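Local coordinates for protein lipase (PDB 6A0W) that probably hydrolyses the ester bonds of triglycerides, as a secreted fungal class 3 lipase whose N-terminal polypeptide segment regulates its affinity for substrate, at residues I94-S97 with T102-V105. Sequence-based numbering, arbitrary orientation.
Sequences ILRS and TIYV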
# COMPACT_ATOMS: atom_id res chain seq x y z
N ILE A 94 -0.88 2.41 15.04
CA ILE A 94 -1.90 3.41 14.94
C ILE A 94 -1.23 4.63 15.52
O ILE A 94 -0.66 4.58 16.61
CB ILE A 94 -3.10 3.09 15.87
CG1 ILE A 94 -3.72 1.72 15.58
CG2 ILE A 94 -4.11 4.22 15.83
CD1 ILE A 94 -4.04 1.51 14.15
N LEU A 95 -1.46 5.76 14.87
CA LEU A 95 -0.86 7.03 15.21
C LEU A 95 -1.92 8.10 15.02
O LEU A 95 -2.69 8.09 14.06
CB LEU A 95 0.31 7.29 14.25
CG LEU A 95 1.06 8.62 14.42
CD1 LEU A 95 2.17 8.39 15.44
CD2 LEU A 95 1.65 9.00 13.06
N ARG A 96 -1.93 9.08 15.91
CA ARG A 96 -2.83 10.20 15.78
C ARG A 96 -2.03 11.51 15.66
O ARG A 96 -1.08 11.76 16.43
CB ARG A 96 -3.78 10.27 16.97
CG ARG A 96 -4.92 11.24 16.74
CD ARG A 96 -5.87 11.33 17.93
NE ARG A 96 -5.33 12.24 18.92
CZ ARG A 96 -4.69 11.88 20.03
NH1 ARG A 96 -4.70 10.64 20.48
NH2 ARG A 96 -4.08 12.83 20.73
N SER A 97 -2.47 12.33 14.71
CA SER A 97 -2.06 13.72 14.58
C SER A 97 -3.27 14.61 14.85
O SER A 97 -4.21 14.67 14.04
CB SER A 97 -1.56 13.98 13.13
OG SER A 97 -1.26 15.36 12.92
N THR A 102 -6.00 13.52 11.86
CA THR A 102 -5.93 12.23 11.15
C THR A 102 -5.59 11.10 12.11
O THR A 102 -4.79 11.31 13.01
CB THR A 102 -4.86 12.29 10.05
OG1 THR A 102 -5.14 13.29 9.09
CG2 THR A 102 -4.65 10.98 9.31
N ILE A 103 -6.24 9.97 11.94
CA ILE A 103 -5.86 8.73 12.66
C ILE A 103 -5.19 7.86 11.61
O ILE A 103 -5.83 7.53 10.63
CB ILE A 103 -7.08 8.03 13.28
CG1 ILE A 103 -7.78 8.91 14.31
CG2 ILE A 103 -6.66 6.70 13.86
CD1 ILE A 103 -9.22 8.56 14.53
N TYR A 104 -3.94 7.53 11.80
CA TYR A 104 -3.21 6.72 10.80
C TYR A 104 -3.18 5.25 11.23
O TYR A 104 -2.93 4.97 12.37
CB TYR A 104 -1.76 7.18 10.70
CG TYR A 104 -1.53 8.57 10.18
CD1 TYR A 104 -1.47 9.66 11.02
CD2 TYR A 104 -1.32 8.80 8.83
CE1 TYR A 104 -1.23 10.93 10.55
CE2 TYR A 104 -1.09 10.06 8.33
CZ TYR A 104 -1.03 11.13 9.20
OH TYR A 104 -0.81 12.37 8.71
N VAL A 105 -3.46 4.39 10.30
CA VAL A 105 -3.33 2.93 10.49
C VAL A 105 -2.25 2.53 9.50
O VAL A 105 -2.49 2.67 8.33
CB VAL A 105 -4.65 2.18 10.23
CG1 VAL A 105 -4.48 0.71 10.48
CG2 VAL A 105 -5.78 2.73 11.08
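Leu95 and Tyr104 face each other as a hydrogen-bonded antiparallel pair: Leu95 N reaches Tyr104 O at 3.0 Å, and Tyr104 N returns a nearly straight 2.6 Å bond to Leu95 O. On their face the side chains run side by side, with Leu95 CD2 3.8 Å from Tyr104 CD1. The edge of the Tyr104 ring meets Leu95 O in plane, while Leu95 CD2 stands off to one side, and the ring stretches along the hairpin until Tyr104 CE1 lies 4.0 Å from Ser97 CB. Thr102 CG2 sits over the middle of one ring face, 3.5 Å above the plane. On the other face of the sheet, with chi1 -57° and chi2 -51°, Ile94 CG1 sits beside the backbone N and Ile94 CD1 comes to 3.7 Å from Val105 CG2; Ile94 CG2 instead meets Ile103 CG2 at 4.1 Å. Helix 137-160 covers this side through Val154 and Tyr150. Toward the turn, Ser97 and Thr102 exchange two more backbone bonds; Asp76 and Gln100 N hold Ser97 OG. Arg96, bent at chi3, puts NE in a salt bridge with Asp98 OD1 and hydrogen-bonds Gln157 OE1 through NH1. This beta hairpin is flanked by strands 78-85 and 165-171 in the central mixed sheet of the alpha/beta-hydrolase fold.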